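Local coordinates for protein DNA ligase (Archaeoglobus fulgidus, PDB 3GDE) that probably seals nicks in double-stranded DNA during replication, recombination and repair, using ATP to join a 3'-hydroxyl to a 5'-phosphate, at residues A31-I36 with D177-A182; A231-S236 with E546-L551; V302-E307 with E331-E336; S443-S448 with D475-T480. All coordinates share one frame; numbering follows the deposited sequence.

Interaction 1 (A31-I36 with D177-A182)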
loop_
_atom_site.group_PDB
_atom_site.type_symbol
_atom_site.label_atom_id
_atom_site.label_comp_id
_atom_site.label_asym_id
_atom_site.label_seq_id
_atom_site.Cartn_x
_atom_site.Cartn_y
_atom_site.Cartn_z
ATOM N N ALA A 31 -23.939 10.849 -3.570
ATOM C CA ALA A 31 -24.889 11.382 -4.557
ATOM C C ALA A 31 -24.451 11.119 -5.989
ATOM O O ALA A 31 -25.252 10.664 -6.804
ATOM C CB ALA A 31 -25.133 12.906 -4.326
ATOM N N PHE A 32 -23.182 11.404 -6.289
ATOM C CA PHE A 32 -22.597 11.144 -7.616
ATOM C C PHE A 32 -22.635 9.668 -8.007
ATOM O O PHE A 32 -23.057 9.318 -9.112
ATOM C CB PHE A 32 -21.142 11.640 -7.659
ATOM C CG PHE A 32 -20.560 11.710 -9.047
ATOM C CD1 PHE A 32 -20.877 12.772 -9.900
ATOM C CD2 PHE A 32 -19.678 10.723 -9.498
ATOM C CE1 PHE A 32 -20.326 12.844 -11.183
ATOM C CE2 PHE A 32 -19.127 10.780 -10.789
ATOM C CZ PHE A 32 -19.458 11.835 -11.633
ATOM N N LEU A 33 -22.180 8.812 -7.090
ATOM C CA LEU A 33 -22.119 7.366 -7.301
ATOM C C LEU A 33 -23.496 6.747 -7.592
ATOM O O LEU A 33 -23.619 5.857 -8.432
ATOM C CB LEU A 33 -21.483 6.694 -6.069
ATOM C CG LEU A 33 -19.985 6.316 -5.979
ATOM C CD1 LEU A 33 -19.007 7.144 -6.844
ATOM C CD2 LEU A 33 -19.536 6.233 -4.525
ATOM N N GLN A 34 -24.516 7.232 -6.889
ATOM C CA GLN A 34 -25.905 6.775 -7.035
ATOM C C GLN A 34 -26.508 6.908 -8.426
ATOM O O GLN A 34 -27.449 6.185 -8.759
ATOM C CB GLN A 34 -26.807 7.569 -6.091
ATOM C CG GLN A 34 -26.924 6.978 -4.736
ATOM C CD GLN A 34 -27.775 7.815 -3.811
ATOM O OE1 GLN A 34 -28.021 9.003 -4.060
ATOM N NE2 GLN A 34 -28.220 7.202 -2.716
ATOM N N LYS A 35 -25.990 7.847 -9.216
ATOM C CA LYS A 35 -26.598 8.219 -10.488
ATOM C C LYS A 35 -25.868 7.609 -11.681
ATOM O O LYS A 35 -26.224 7.846 -12.851
ATOM C CB LYS A 35 -26.668 9.744 -10.596
ATOM C CG LYS A 35 -27.540 10.372 -9.532
ATOM C CD LYS A 35 -27.467 11.879 -9.578
ATOM C CE LYS A 35 -28.258 12.507 -8.429
ATOM N NZ LYS A 35 -27.827 11.958 -7.092
ATOM N N ILE A 36 -24.851 6.811 -11.381
ATOM C CA ILE A 36 -24.145 6.078 -12.411
ATOM C C ILE A 36 -24.859 4.740 -12.635
ATOM O O ILE A 36 -25.016 3.943 -11.707
ATOM C CB ILE A 36 -22.658 5.871 -12.049
ATOM C CG1 ILE A 36 -22.020 7.213 -11.654
ATOM C CG2 ILE A 36 -21.926 5.215 -13.217
ATOM C CD1 ILE A 36 -20.654 7.112 -11.009
ATOM N N ASP A 177 -17.457 5.004 3.337
ATOM C CA ASP A 177 -18.634 5.663 3.886
ATOM C C ASP A 177 -19.589 6.154 2.793
ATOM O O ASP A 177 -20.813 6.118 2.968
ATOM C CB ASP A 177 -18.217 6.841 4.778
ATOM C CG ASP A 177 -17.596 6.404 6.103
ATOM O OD1 ASP A 177 -17.633 5.206 6.436
ATOM O OD2 ASP A 177 -17.072 7.274 6.830
ATOM N N ALA A 178 -19.022 6.612 1.677
ATOM C CA ALA A 178 -19.793 7.136 0.549
ATOM C C ALA A 178 -20.497 6.016 -0.207
ATOM O O ALA A 178 -21.643 6.170 -0.640
ATOM C CB ALA A 178 -18.896 7.935 -0.380
ATOM N N ILE A 179 -19.814 4.885 -0.352
ATOM C CA ILE A 179 -20.402 3.695 -0.959
ATOM C C ILE A 179 -21.527 3.144 -0.084
ATOM O O ILE A 179 -22.573 2.723 -0.600
ATOM C CB ILE A 179 -19.342 2.606 -1.234
ATOM C CG1 ILE A 179 -18.451 3.028 -2.417
ATOM C CG2 ILE A 179 -20.006 1.242 -1.519
ATOM C CD1 ILE A 179 -17.101 2.312 -2.466
ATOM N N ALA A 180 -21.304 3.140 1.232
ATOM C CA ALA A 180 -22.341 2.741 2.185
ATOM C C ALA A 180 -23.576 3.660 2.116
ATOM O O ALA A 180 -24.708 3.183 2.097
ATOM C CB ALA A 180 -21.779 2.695 3.600
ATOM N N ARG A 181 -23.337 4.972 2.078
ATOM C CA ARG A 181 -24.396 5.974 2.000
ATOM C C ARG A 181 -25.217 5.854 0.704
ATOM O O ARG A 181 -26.452 5.871 0.748
ATOM C CB ARG A 181 -23.796 7.377 2.130
ATOM C CG ARG A 181 -24.831 8.499 2.240
ATOM C CD ARG A 181 -24.163 9.836 2.450
ATOM N NE ARG A 181 -25.120 10.930 2.557
ATOM C CZ ARG A 181 -25.655 11.355 3.701
ATOM N NH1 ARG A 181 -25.337 10.769 4.850
ATOM N NH2 ARG A 181 -26.521 12.366 3.693
ATOM N N ALA A 182 -24.520 5.702 -0.426
ATOM C CA ALA A 182 -25.123 5.656 -1.754
ATOM C C ALA A 182 -26.048 4.465 -1.944
ATOM O O ALA A 182 -27.120 4.591 -2.547
ATOM C CB ALA A 182 -24.034 5.635 -2.838
#

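Interaction 2 (A231-S236 with E546-L551)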
loop_
_atom_site.group_PDB
_atom_site.type_symbol
_atom_site.label_atom_id
_atom_site.label_comp_id
_atom_site.label_asym_id
_atom_site.label_seq_id
_atom_site.Cartn_x
_atom_site.Cartn_y
_atom_site.Cartn_z
ATOM N N ALA A 231 -1.578 -7.449 14.426
ATOM C CA ALA A 231 -1.414 -7.462 15.879
ATOM C C ALA A 231 -1.010 -6.102 16.462
ATOM O O ALA A 231 -0.316 -5.313 15.812
ATOM C CB ALA A 231 -0.412 -8.520 16.281
ATOM N N GLN A 232 -1.457 -5.842 17.688
ATOM C CA GLN A 232 -1.019 -4.676 18.459
ATOM C C GLN A 232 0.291 -4.957 19.192
ATOM O O GLN A 232 0.582 -6.095 19.533
ATOM C CB GLN A 232 -2.077 -4.269 19.490
ATOM C CG GLN A 232 -3.282 -3.555 18.910
ATOM C CD GLN A 232 -4.288 -3.169 19.985
ATOM O OE1 GLN A 232 -3.951 -3.075 21.174
ATOM N NE2 GLN A 232 -5.535 -2.936 19.570
ATOM N N VAL A 233 1.079 -3.916 19.434
ATOM C CA VAL A 233 2.275 -4.072 20.253
ATOM C C VAL A 233 1.854 -4.126 21.729
ATOM O O VAL A 233 1.165 -3.240 22.214
ATOM C CB VAL A 233 3.338 -2.954 20.008
ATOM C CG1 VAL A 233 4.602 -3.223 20.832
ATOM C CG2 VAL A 233 3.691 -2.833 18.530
ATOM N N ALA A 234 2.248 -5.192 22.418
ATOM C CA ALA A 234 1.992 -5.324 23.849
ATOM C C ALA A 234 3.020 -4.530 24.633
ATOM O O ALA A 234 4.175 -4.416 24.212
ATOM C CB ALA A 234 2.032 -6.795 24.271
ATOM N N GLU A 235 2.593 -3.990 25.771
ATOM C CA GLU A 235 3.468 -3.245 26.676
ATOM C C GLU A 235 4.561 -4.154 27.219
ATOM O O GLU A 235 5.742 -3.801 27.217
ATOM C CB GLU A 235 2.656 -2.691 27.846
ATOM C CG GLU A 235 1.291 -2.110 27.465
ATOM C CD GLU A 235 0.325 -2.049 28.646
ATOM O OE1 GLU A 235 -0.902 -2.198 28.422
ATOM O OE2 GLU A 235 0.791 -1.863 29.797
ATOM N N SER A 236 4.144 -5.333 27.678
ATOM C CA SER A 236 5.044 -6.334 28.229
ATOM C C SER A 236 4.458 -7.728 28.058
ATOM O O SER A 236 3.264 -7.894 27.793
ATOM C CB SER A 236 5.301 -6.070 29.715
ATOM O OG SER A 236 4.159 -6.397 30.493
ATOM N N GLU A 546 -0.298 7.417 17.020
ATOM C CA GLU A 546 -1.049 7.647 18.258
ATOM C C GLU A 546 -0.939 6.479 19.236
ATOM O O GLU A 546 -0.640 6.685 20.409
ATOM C CB GLU A 546 -2.526 7.921 17.948
ATOM C CG GLU A 546 -2.797 9.331 17.458
ATOM C CD GLU A 546 -4.148 9.493 16.733
ATOM O OE1 GLU A 546 -4.889 8.495 16.556
ATOM O OE2 GLU A 546 -4.451 10.640 16.329
ATOM N N ASN A 547 -1.200 5.266 18.750
ATOM C CA ASN A 547 -1.102 4.056 19.569
ATOM C C ASN A 547 0.326 3.810 20.053
ATOM O O ASN A 547 0.538 3.457 21.213
ATOM C CB ASN A 547 -1.614 2.819 18.806
ATOM C CG ASN A 547 -3.128 2.852 18.555
ATOM O OD1 ASN A 547 -3.889 3.514 19.267
ATOM N ND2 ASN A 547 -3.563 2.129 17.529
ATOM N N LEU A 548 1.301 4.007 19.170
ATOM C CA LEU A 548 2.702 3.844 19.559
ATOM C C LEU A 548 3.137 4.880 20.595
ATOM O O LEU A 548 3.906 4.559 21.506
ATOM C CB LEU A 548 3.632 3.830 18.343
ATOM C CG LEU A 548 3.481 2.624 17.391
ATOM C CD1 LEU A 548 4.334 2.799 16.137
ATOM C CD2 LEU A 548 3.798 1.297 18.072
ATOM N N TYR A 549 2.619 6.105 20.469
ATOM C CA TYR A 549 2.839 7.154 21.471
ATOM C C TYR A 549 2.281 6.766 22.847
ATOM O O TYR A 549 3.005 6.789 23.834
ATOM C CB TYR A 549 2.242 8.493 21.021
ATOM C CG TYR A 549 2.287 9.548 22.099
ATOM C CD1 TYR A 549 3.416 10.345 22.270
ATOM C CD2 TYR A 549 1.209 9.737 22.967
ATOM C CE1 TYR A 549 3.477 11.307 23.269
ATOM C CE2 TYR A 549 1.254 10.700 23.970
ATOM C CZ TYR A 549 2.393 11.477 24.116
ATOM O OH TYR A 549 2.446 12.431 25.100
ATOM N N LYS A 550 0.998 6.413 22.891
ATOM C CA LYS A 550 0.304 6.026 24.129
ATOM C C LYS A 550 0.980 4.872 24.857
ATOM O O LYS A 550 0.867 4.748 26.076
ATOM C CB LYS A 550 -1.161 5.653 23.840
ATOM C CG LYS A 550 -2.098 6.851 23.771
ATOM C CD LYS A 550 -3.573 6.451 23.845
ATOM C CE LYS A 550 -4.214 6.335 22.466
ATOM N NZ LYS A 550 -5.706 6.544 22.511
ATOM N N LEU A 551 1.678 4.043 24.086
ATOM C CA LEU A 551 2.298 2.825 24.576
ATOM C C LEU A 551 3.664 3.076 25.220
ATOM O O LEU A 551 4.228 2.187 25.855
ATOM C CB LEU A 551 2.421 1.826 23.426
ATOM C CG LEU A 551 2.714 0.366 23.755
ATOM C CD1 LEU A 551 1.449 -0.363 24.179
ATOM C CD2 LEU A 551 3.342 -0.282 22.550
#

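Interaction 3 (V302-E307 with E331-E336)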
loop_
_atom_site.group_PDB
_atom_site.type_symbol
_atom_site.label_atom_id
_atom_site.label_comp_id
_atom_site.label_asym_id
_atom_site.label_seq_id
_atom_site.Cartn_x
_atom_site.Cartn_y
_atom_site.Cartn_z
ATOM N N VAL A 302 7.930 -15.641 5.601
ATOM C CA VAL A 302 9.087 -16.086 4.823
ATOM C C VAL A 302 10.362 -15.516 5.457
ATOM O O VAL A 302 10.456 -14.307 5.717
ATOM C CB VAL A 302 8.961 -15.681 3.337
ATOM C CG1 VAL A 302 10.247 -15.956 2.581
ATOM C CG2 VAL A 302 7.828 -16.446 2.694
ATOM N N ILE A 303 11.328 -16.389 5.728
ATOM C CA ILE A 303 12.591 -15.948 6.309
ATOM C C ILE A 303 13.766 -16.325 5.415
ATOM O O ILE A 303 13.732 -17.343 4.717
ATOM C CB ILE A 303 12.805 -16.457 7.777
ATOM C CG1 ILE A 303 12.978 -17.982 7.817
ATOM C CG2 ILE A 303 11.678 -15.977 8.700
ATOM C CD1 ILE A 303 13.164 -18.564 9.204
ATOM N N ALA A 304 14.796 -15.487 5.422
ATOM C CA ALA A 304 16.015 -15.776 4.686
ATOM C C ALA A 304 16.935 -16.585 5.585
ATOM O O ALA A 304 17.129 -16.240 6.746
ATOM C CB ALA A 304 16.685 -14.491 4.234
ATOM N N VAL A 305 17.471 -17.684 5.053
ATOM C CA VAL A 305 18.437 -18.522 5.779
ATOM C C VAL A 305 19.699 -18.743 4.939
ATOM O O VAL A 305 19.653 -18.687 3.712
ATOM C CB VAL A 305 17.832 -19.882 6.235
ATOM C CG1 VAL A 305 16.658 -19.661 7.183
ATOM C CG2 VAL A 305 17.405 -20.723 5.045
ATOM N N LYS A 306 20.827 -18.967 5.603
ATOM C CA LYS A 306 22.090 -19.182 4.897
ATOM C C LYS A 306 23.025 -20.066 5.728
ATOM O O LYS A 306 23.374 -19.728 6.865
ATOM C CB LYS A 306 22.746 -17.843 4.526
ATOM C CG LYS A 306 23.926 -17.940 3.548
ATOM C CD LYS A 306 23.496 -18.209 2.109
ATOM C CE LYS A 306 24.590 -17.780 1.125
ATOM N NZ LYS A 306 24.307 -18.172 -0.295
ATOM N N GLU A 307 23.404 -21.205 5.141
ATOM C CA GLU A 307 24.181 -22.253 5.818
ATOM C C GLU A 307 23.626 -22.528 7.219
ATOM O O GLU A 307 24.365 -22.527 8.204
ATOM C CB GLU A 307 25.682 -21.906 5.876
ATOM C CG GLU A 307 26.279 -21.308 4.595
ATOM C CD GLU A 307 26.647 -22.349 3.538
ATOM O OE1 GLU A 307 26.542 -22.025 2.330
ATOM O OE2 GLU A 307 27.046 -23.484 3.904
ATOM N N GLU A 331 19.927 -18.673 -5.320
ATOM C CA GLU A 331 21.221 -19.177 -4.843
ATOM C C GLU A 331 21.844 -18.283 -3.771
ATOM O O GLU A 331 22.251 -18.781 -2.720
ATOM C CB GLU A 331 22.207 -19.395 -6.007
ATOM C CG GLU A 331 21.668 -20.236 -7.173
ATOM C CD GLU A 331 21.095 -21.586 -6.742
ATOM O OE1 GLU A 331 21.827 -22.380 -6.103
ATOM O OE2 GLU A 331 19.909 -21.854 -7.056
ATOM N N LYS A 332 21.929 -16.980 -4.048
ATOM C CA LYS A 332 22.427 -15.989 -3.083
ATOM C C LYS A 332 21.631 -16.010 -1.779
ATOM O O LYS A 332 22.204 -16.116 -0.691
ATOM C CB LYS A 332 22.379 -14.570 -3.676
ATOM C CG LYS A 332 23.721 -14.006 -4.161
ATOM C CD LYS A 332 24.691 -13.697 -2.998
ATOM C CE LYS A 332 24.470 -12.309 -2.386
ATOM N NZ LYS A 332 25.033 -11.206 -3.220
ATOM N N ILE A 333 20.308 -15.923 -1.908
ATOM C CA ILE A 333 19.411 -15.765 -0.761
ATOM C C ILE A 333 18.394 -16.913 -0.730
ATOM O O ILE A 333 17.306 -16.788 -1.298
ATOM C CB ILE A 333 18.667 -14.385 -0.800
ATOM C CG1 ILE A 333 19.633 -13.244 -1.151
ATOM C CG2 ILE A 333 17.922 -14.121 0.501
ATOM C CD1 ILE A 333 18.954 -11.951 -1.574
ATOM N N PRO A 334 18.766 -18.050 -0.108
ATOM C CA PRO A 334 17.809 -19.125 0.166
ATOM C C PRO A 334 16.697 -18.692 1.127
ATOM O O PRO A 334 16.893 -17.777 1.934
ATOM C CB PRO A 334 18.676 -20.209 0.822
ATOM C CG PRO A 334 20.070 -19.920 0.333
ATOM C CD PRO A 334 20.125 -18.420 0.325
ATOM N N LEU A 335 15.542 -19.346 1.031
ATOM C CA LEU A 335 14.397 -18.996 1.860
ATOM C C LEU A 335 13.714 -20.218 2.442
ATOM O O LEU A 335 13.814 -21.317 1.896
ATOM C CB LEU A 335 13.367 -18.202 1.054
ATOM C CG LEU A 335 13.770 -16.914 0.334
ATOM C CD1 LEU A 335 12.650 -16.476 -0.610
ATOM C CD2 LEU A 335 14.123 -15.810 1.310
ATOM N N GLU A 336 13.020 -20.013 3.561
ATOM C CA GLU A 336 12.036 -20.979 4.035
ATOM C C GLU A 336 10.789 -20.272 4.541
ATOM O O GLU A 336 10.828 -19.082 4.853
ATOM C CB GLU A 336 12.615 -21.933 5.077
ATOM C CG GLU A 336 13.378 -21.282 6.190
ATOM C CD GLU A 336 14.180 -22.282 6.980
ATOM O OE1 GLU A 336 13.875 -22.473 8.172
ATOM O OE2 GLU A 336 15.107 -22.888 6.405
HETATM O O HOH W 1 18.970 -16.358 2.704
#

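Interaction 4 (S443-S448 with D475-T480)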
loop_
_atom_site.group_PDB
_atom_site.type_symbol
_atom_site.label_atom_id
_atom_site.label_comp_id
_atom_site.label_asym_id
_atom_site.label_seq_id
_atom_site.Cartn_x
_atom_site.Cartn_y
_atom_site.Cartn_z
ATOM N N SER A 443 26.425 20.223 -1.487
ATOM C CA SER A 443 25.401 21.048 -2.133
ATOM C C SER A 443 24.628 20.332 -3.237
ATOM O O SER A 443 23.464 20.647 -3.489
ATOM C CB SER A 443 26.070 22.291 -2.722
ATOM O OG SER A 443 25.124 23.182 -3.286
ATOM N N HIS A 444 25.291 19.385 -3.899
ATOM C CA HIS A 444 24.704 18.617 -5.005
ATOM C C HIS A 444 23.829 17.443 -4.532
ATOM O O HIS A 444 23.257 16.722 -5.351
ATOM C CB HIS A 444 25.811 18.116 -5.942
ATOM C CG HIS A 444 26.779 17.182 -5.283
ATOM N ND1 HIS A 444 27.708 17.604 -4.358
ATOM C CD2 HIS A 444 26.959 15.845 -5.413
ATOM C CE1 HIS A 444 28.419 16.568 -3.944
ATOM N NE2 HIS A 444 27.984 15.489 -4.570
ATOM N N TRP A 445 23.736 17.262 -3.215
ATOM C CA TRP A 445 22.889 16.233 -2.622
ATOM C C TRP A 445 21.829 16.820 -1.705
ATOM O O TRP A 445 22.065 17.821 -1.025
ATOM C CB TRP A 445 23.710 15.251 -1.783
ATOM C CG TRP A 445 24.672 14.393 -2.532
ATOM C CD1 TRP A 445 24.519 13.890 -3.791
ATOM C CD2 TRP A 445 25.930 13.899 -2.047
ATOM N NE1 TRP A 445 25.619 13.136 -4.132
ATOM C CE2 TRP A 445 26.495 13.118 -3.078
ATOM C CE3 TRP A 445 26.639 14.053 -0.846
ATOM C CZ2 TRP A 445 27.739 12.490 -2.947
ATOM C CZ3 TRP A 445 27.879 13.428 -0.718
ATOM C CH2 TRP A 445 28.411 12.654 -1.765
ATOM N N LEU A 446 20.669 16.170 -1.674
ATOM C CA LEU A 446 19.725 16.360 -0.580
ATOM C C LEU A 446 20.358 15.774 0.684
ATOM O O LEU A 446 20.970 14.705 0.631
ATOM C CB LEU A 446 18.400 15.670 -0.889
ATOM C CG LEU A 446 17.600 16.227 -2.066
ATOM C CD1 LEU A 446 16.580 15.195 -2.507
ATOM C CD2 LEU A 446 16.930 17.562 -1.719
ATOM N N SER A 447 20.238 16.481 1.802
ATOM C CA SER A 447 20.888 16.055 3.046
ATOM C C SER A 447 19.889 15.690 4.144
ATOM O O SER A 447 20.207 14.916 5.053
ATOM C CB SER A 447 21.838 17.145 3.551
ATOM O OG SER A 447 21.120 18.299 3.964
ATOM N N SER A 448 18.681 16.241 4.027
ATOM C CA SER A 448 17.644 16.181 5.055
ATOM C C SER A 448 16.269 15.928 4.412
ATOM O O SER A 448 16.007 16.425 3.315
ATOM C CB SER A 448 17.627 17.518 5.770
ATOM O OG SER A 448 16.821 17.461 6.903
ATOM N N ASP A 475 23.875 6.582 -0.512
ATOM C CA ASP A 475 22.452 6.767 -0.197
ATOM C C ASP A 475 21.979 8.130 -0.674
ATOM O O ASP A 475 20.970 8.225 -1.359
ATOM C CB ASP A 475 22.175 6.668 1.309
ATOM C CG ASP A 475 22.033 5.247 1.795
ATOM O OD1 ASP A 475 21.594 4.371 1.023
ATOM O OD2 ASP A 475 22.349 5.002 2.972
ATOM N N LEU A 476 22.717 9.177 -0.311
ATOM C CA LEU A 476 22.356 10.551 -0.689
ATOM C C LEU A 476 22.443 10.801 -2.192
ATOM O O LEU A 476 21.629 11.525 -2.737
ATOM C CB LEU A 476 23.192 11.583 0.081
ATOM C CG LEU A 476 23.022 11.600 1.608
ATOM C CD1 LEU A 476 23.908 12.662 2.268
ATOM C CD2 LEU A 476 21.545 11.774 2.010
ATOM N N GLU A 477 23.430 10.197 -2.845
ATOM C CA GLU A 477 23.561 10.252 -4.299
ATOM C C GLU A 477 22.315 9.663 -4.941
ATOM O O GLU A 477 21.690 10.295 -5.790
ATOM C CB GLU A 477 24.790 9.457 -4.775
ATOM C CG GLU A 477 26.110 10.207 -4.717
ATOM C CD GLU A 477 27.338 9.292 -4.782
ATOM O OE1 GLU A 477 27.330 8.313 -5.575
ATOM O OE2 GLU A 477 28.317 9.559 -4.038
ATOM N N GLU A 478 21.969 8.449 -4.512
ATOM C CA GLU A 478 20.865 7.682 -5.086
ATOM C C GLU A 478 19.501 8.330 -4.840
ATOM O O GLU A 478 18.659 8.360 -5.732
ATOM C CB GLU A 478 20.890 6.243 -4.563
ATOM C CG GLU A 478 22.109 5.440 -5.026
ATOM C CD GLU A 478 22.331 4.150 -4.228
ATOM O OE1 GLU A 478 22.461 4.208 -2.974
ATOM O OE2 GLU A 478 22.392 3.068 -4.861
ATOM N N LEU A 479 19.302 8.857 -3.634
ATOM C CA LEU A 479 18.028 9.447 -3.235
ATOM C C LEU A 479 17.790 10.800 -3.890
ATOM O O LEU A 479 16.643 11.153 -4.189
ATOM C CB LEU A 479 17.946 9.582 -1.714
ATOM C CG LEU A 479 17.884 8.285 -0.907
ATOM C CD1 LEU A 479 18.047 8.601 0.567
ATOM C CD2 LEU A 479 16.599 7.478 -1.180
ATOM N N THR A 480 18.878 11.548 -4.090
ATOM C CA THR A 480 18.855 12.819 -4.818
ATOM C C THR A 480 18.417 12.594 -6.272
ATOM O O THR A 480 17.592 13.346 -6.799
ATOM C CB THR A 480 20.240 13.538 -4.772
ATOM O OG1 THR A 480 20.578 13.861 -3.415
ATOM C CG2 THR A 480 20.235 14.824 -5.621
#

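Interaction 1 (A31-I36 with D177-A182)
Q34 and L33, near the C-terminal end of helix 22-34, meet A182, I179 and A178 of helix 172-182 in a helix-helix contact within the all-helical N-terminal part of the ligase, its DNA-binding domain. The apolar part comes from L33. Its CD2 methyl lies 4.0 Å from I179 CG1, the two side chains crossing at a slant, while L33 CB stands 4.3 Å from A182 CB. With nothing but a methyl at A182 the helices come close, and the CA atoms of Q34 and A182 are 5.5 Å apart. Beside this patch the aliphatic stem of Q34 runs over A182, its CG 3.7 Å from A182 CB. The stem stays extended beyond CG (chi2 178°), which carries the amide past the methyl to the backbone carbonyl of the same alanine.

Outward from the contact, L33 also packs on L42 and V45 of helix 39-49, and I179 on V190 of helix 187-197 and on L200, A204 and A207 of helix 200-216, so the apolar part is buried among several helices. At its exposed margin Q34 NE2 donates to A182 O at 2.8 Å, with an N-H...O angle of 163° and the oxygen only 5° out of the amide plane.

Interaction 2 (A231-S236 with E546-L551)
L551 N is held by two weak backbone bonds, to N547 O at 3.1 Å and L548 O at 3.4 Å, where the last modelled helix of the chain, 542-550, runs out and turns L548 and L551 against V233 of strand 230-233. No hydrogen bond crosses between the two segments; the join is one of methyl groups, by which the C-terminal helix is laid against strand 230-233 of the adenylation domain. This is consistent with the closed conformation of the enzyme.

L551 covers most of the ground. Its CG stands opposite the backbone N (chi1 -165°), and the isobutyl fork thereby reaches over to the strand. CD2 sits 3.6 Å from V233 CG1, the two side chains meeting nearly at right angles. The other methyl, CD1, rests 3.7 Å from E235 CG on one side. L548 adds a looser touch from the preceding turn, its CD2 lying 4.2 Å from V233 CG2; behind it L548 packs on Y507 and I510.

A serine in place of L551 would probably leave V233 CG1 and the E235 stem without their apolar cover and weaken the hold of the helix on the strand. The site has neighbours of note: the side chain of V233 is about 4 Å from that of K420 and about 5 Å from a bound phosphate ion, and K420 is predicted to bind ATP. K420 also pairs through its backbone with Q232 and A234. Over the strand itself, L551 CD1 comes within 3.5 Å of V233 O.

Interaction 3 (V302-E307 with E331-E336)
E336 sends its side chain up beside I303 and V305, and from CG outward it meets one or the other. CB leaves on the face of the sheet that also carries I303. CG lies between the two neighbours, 3.7 Å from I303 CG1, a position reached because it is turned between its own N and carbonyl carbon (chi1 49°). CD then rests 3.6 Å from V305 CG1, the side chains crossing at about a right angle. At the tip, OE2 lies against V305 CG2, whereas OE1 forms a weak hydrogen bond with H338.

Beneath this, strands 296-306 and 335-342 run antiparallel in the adenylation domain, the nucleotidyltransferase part of the ligase. I303 and E336 form a hydrogen-bonded pair: I303 N donates to E336 O at 2.9 Å, and E336 N returns a bond to I303 O. A304 and L335 follow as a non-hydrogen-bonded pair on the other face, where A304 CB also touches I333 CG2 at 3.9 Å and V316 of helix 313-321 covers the alanine. E301, predicted to bind ATP, lies just before V302 on the first of these strands.

Further along, V305 N donates to P334 O at 3.2 Å, coming in 45° out of the carbonyl plane. A water donates to both V305 O and P334 O. K306 closes this end. Its chain bends at chi2 (75°), brings CD past P334 CD at a slant, and carries NZ to K332 O at 3.0 Å and, by a weak bond, to E331 O; its positive charge would probably be stabilised by the carbonyl oxygens at the C-terminal end of helix 327-332.

Interaction 4 (S443-S448 with D475-T480)
Strand 446-448 crosses helix 475-480 with 108° between their directions and axes 8.3 Å apart, bringing L446 to T480 and W445 over L476 and E477. Both belong to the OB-fold domain, whose helix 473-483 here packs against the start of strand 446-454; just beyond, S447 and S448 both face E436 in a classic beta bulge.

W445 lays one face of its indole on L476 and the start of E477, with L476 CB 3.9 Å above the ring plane and E477 N on the same side. E477 runs alongside the ring, its chain extended beyond CG (chi2 162°) and its carboxylate plane 25° from that of the indole; CG lies 3.4 Å from W445 CE2. H444, anchored through ND1 to K441 O, puts NE2 over the opposite face. Were this indole cut back to an alanine, a gap is likely to open between H444 and the helix, and the E477 stem to lose what it lies against.

L476 meets the strand differently, its CD2 methyl 3.3 Å from L446 O. Deeper in, T480 OG1 links the two elements: it accepts from L446 N at 2.9 Å and donates to L476 O at 2.6 Å, reaching that oxygen from the face opposite to T480 N.

Overall arrangement
The four contacts are spread over the three parts of the ligase. Interaction 1 joins two helices of the N-terminal region, and interaction 4 a helix and a strand of the OB-fold domain; both are largely buried, and each adds one side-chain-to-backbone hydrogen bond to apolar packing. Interaction 3 is only partly buried and relies on backbone pairing between strands. Interaction 2 is a surface contact of aliphatic groups with no hydrogen bond across it. Interactions 2 and 3 both involve strands of the adenylation domain, their centres about 31 Å apart. Along the chain, interactions 3 and 4 fall inside the loop that interaction 2 closes, whereas interaction 1 precedes it.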